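Long-range contact in ESSB (Staphylococcus aureus, PDB 4ANN), which is a membrane component of the type VII secretion system, probably required for secretion of EsxA and EsxB, represented here by its cytoplasmic segment: residues Val147-Asn152 / Phe173-Ile178. Residues are numbered along the deposited sequence; the frame is centred on the assembly and turned at random.
Sequences VICAFN and FETKVI
F173 drives the rim of its ring onto one face of F151: CZ of F173 stands 3.5 Å from CD2 of F151, and the planes meet at 50°, an edge-to-face pair tilted well short of perpendicular. The F173 side chain, its CG turned opposite the backbone N (chi1 175°), reaches across the gap between the helices, whose segment axes are 10.3 Å apart. V147 CG1 fills the hollow between F173 and V177, 4.0 Å from F173 CZ and 3.8 Å from V177 CG2; the latter methyl in turn lies above a face of the F173 ring. I148 spreads its branches over V177, I178 and E174: CG1 meets V177 CG1, CD1 reaches 3.8 Å to I178 CG1, and CG2 packs against the aliphatic and carboxylate part of E174. No direct hydrogen bond joins the segments. Instead, E174 OE2 accepts from two waters, each 2.7 Å away, one also donating to I148 O, the other accepting from N152 ND2, while N152 OD1 takes the backbone N-H of K154. Q155 NE2 also bonds OE2; OE1 is hydrogen-bonded to H168 NE2 and T171 N. This buried carboxylate is therefore gripped on both oxygens. L190 and F189 of helix 183-192 extend the apolar layer past V147 and V177. At 162° between segment directions, helices 136-151 and 172-179 pack near-antiparallel, consistent with the helical lobe of a protein-kinase-like fold.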
loop_
_atom_site.group_PDB
_atom_site.type_symbol
_atom_site.label_atom_id
_atom_site.label_comp_id
_atom_site.label_asym_id
_atom_site.label_seq_id
_atom_site.Cartn_x
_atom_site.Cartn_y
_atom_site.Cartn_z
ATOM N N VAL A 147 -10.183 -3.760 -3.084
ATOM C CA VAL A 147 -10.955 -4.719 -3.856
ATOM C C VAL A 147 -12.198 -4.045 -4.449
ATOM O O VAL A 147 -12.536 -4.197 -5.621
ATOM C CB VAL A 147 -11.318 -5.934 -2.997
ATOM C CG1 VAL A 147 -12.330 -6.820 -3.730
ATOM C CG2 VAL A 147 -10.081 -6.730 -2.591
ATOM N N ILE A 148 -12.931 -3.300 -3.600
ATOM C CA ILE A 148 -14.142 -2.628 -4.051
ATOM C C ILE A 148 -13.826 -1.667 -5.166
ATOM O O ILE A 148 -14.516 -1.608 -6.192
ATOM C CB ILE A 148 -14.826 -1.936 -2.843
ATOM C CG1 ILE A 148 -15.378 -2.991 -1.889
ATOM C CG2 ILE A 148 -15.884 -0.953 -3.318
ATOM C CD1 ILE A 148 -15.837 -2.461 -0.562
ATOM N N CYS A 149 -12.773 -0.859 -4.993
ATOM C CA CYS A 149 -12.383 0.104 -6.025
ATOM C C CYS A 149 -11.986 -0.559 -7.317
ATOM O O CYS A 149 -12.289 -0.074 -8.407
ATOM C CB CYS A 149 -11.259 0.990 -5.510
ATOM S SG CYS A 149 -11.758 2.165 -4.232
ATOM N N ALA A 150 -11.290 -1.704 -7.236
ATOM C CA ALA A 150 -10.862 -2.406 -8.442
ATOM C C ALA A 150 -12.077 -2.862 -9.256
ATOM O O ALA A 150 -11.946 -2.938 -10.489
ATOM C CB ALA A 150 -9.975 -3.585 -8.092
ATOM N N PHE A 151 -13.170 -3.194 -8.605
ATOM C CA PHE A 151 -14.387 -3.690 -9.251
ATOM C C PHE A 151 -15.384 -2.592 -9.597
ATOM O O PHE A 151 -16.347 -2.868 -10.306
ATOM C CB PHE A 151 -15.013 -4.823 -8.451
ATOM C CG PHE A 151 -14.326 -6.133 -8.712
ATOM C CD1 PHE A 151 -14.739 -6.934 -9.747
ATOM C CD2 PHE A 151 -13.267 -6.554 -7.935
ATOM C CE1 PHE A 151 -14.129 -8.155 -10.003
ATOM C CE2 PHE A 151 -12.671 -7.778 -8.168
ATOM C CZ PHE A 151 -13.087 -8.573 -9.189
ATOM N N ASN A 152 -15.156 -1.347 -9.186
ATOM C CA ASN A 152 -16.069 -0.260 -9.555
ATOM C C ASN A 152 -15.244 1.016 -9.563
ATOM O O ASN A 152 -14.941 1.585 -8.502
ATOM C CB ASN A 152 -17.241 -0.179 -8.594
ATOM C CG ASN A 152 -18.228 0.913 -8.997
ATOM O OD1 ASN A 152 -17.941 1.768 -9.795
ATOM N ND2 ASN A 152 -19.369 0.876 -8.331
ATOM N N PHE A 173 -21.774 -7.945 -4.270
ATOM C CA PHE A 173 -20.341 -8.227 -4.210
ATOM C C PHE A 173 -19.644 -7.408 -3.130
ATOM O O PHE A 173 -18.859 -7.903 -2.351
ATOM C CB PHE A 173 -19.733 -7.926 -5.563
ATOM C CG PHE A 173 -18.222 -8.066 -5.623
ATOM C CD1 PHE A 173 -17.586 -9.273 -5.789
ATOM C CD2 PHE A 173 -17.405 -6.978 -5.532
ATOM C CE1 PHE A 173 -16.234 -9.401 -5.833
ATOM C CE2 PHE A 173 -16.033 -7.069 -5.576
ATOM C CZ PHE A 173 -15.439 -8.284 -5.735
ATOM N N GLU A 174 -19.954 -6.156 -3.025
ATOM C CA GLU A 174 -19.349 -5.210 -2.131
ATOM C C GLU A 174 -19.714 -5.620 -0.737
ATOM O O GLU A 174 -18.846 -5.580 0.168
ATOM C CB GLU A 174 -19.702 -3.738 -2.410
ATOM C CG GLU A 174 -19.121 -3.268 -3.709
ATOM C CD GLU A 174 -19.566 -1.915 -4.176
ATOM O OE1 GLU A 174 -20.573 -1.400 -3.675
ATOM O OE2 GLU A 174 -18.914 -1.395 -5.129
ATOM N N THR A 175 -20.951 -6.014 -0.479
ATOM C CA THR A 175 -21.307 -6.497 0.881
ATOM C C THR A 175 -20.478 -7.702 1.280
ATOM O O THR A 175 -20.054 -7.812 2.417
ATOM C CB THR A 175 -22.806 -6.803 0.906
ATOM O OG1 THR A 175 -23.475 -5.588 0.712
ATOM C CG2 THR A 175 -23.225 -7.434 2.250
ATOM N N LYS A 176 -20.300 -8.660 0.361
ATOM C CA LYS A 176 -19.535 -9.853 0.688
ATOM C C LYS A 176 -18.096 -9.494 1.035
ATOM O O LYS A 176 -17.491 -10.057 1.947
ATOM C CB LYS A 176 -19.551 -10.904 -0.403
ATOM C CG LYS A 176 -20.912 -11.617 -0.561
ATOM N N VAL A 177 -17.497 -8.536 0.275
ATOM C CA VAL A 177 -16.151 -8.098 0.586
ATOM C C VAL A 177 -16.116 -7.483 1.982
ATOM O O VAL A 177 -15.254 -7.799 2.801
ATOM C CB VAL A 177 -15.670 -7.094 -0.493
ATOM C CG1 VAL A 177 -14.375 -6.446 -0.058
ATOM C CG2 VAL A 177 -15.488 -7.805 -1.823
ATOM N N ILE A 178 -17.038 -6.595 2.283
ATOM C CA ILE A 178 -17.092 -5.882 3.524
ATOM C C ILE A 178 -17.255 -6.814 4.697
ATOM O O ILE A 178 -16.675 -6.574 5.780
ATOM C CB ILE A 178 -18.195 -4.814 3.478
ATOM C CG1 ILE A 178 -17.735 -3.653 2.565
ATOM C CG2 ILE A 178 -18.565 -4.327 4.870
ATOM C CD1 ILE A 178 -18.838 -2.696 2.184
HETATM O O HOH W 1 -17.034 -2.941 -6.357
HETATM O O HOH W 2 -20.711 -0.990 -7.101
#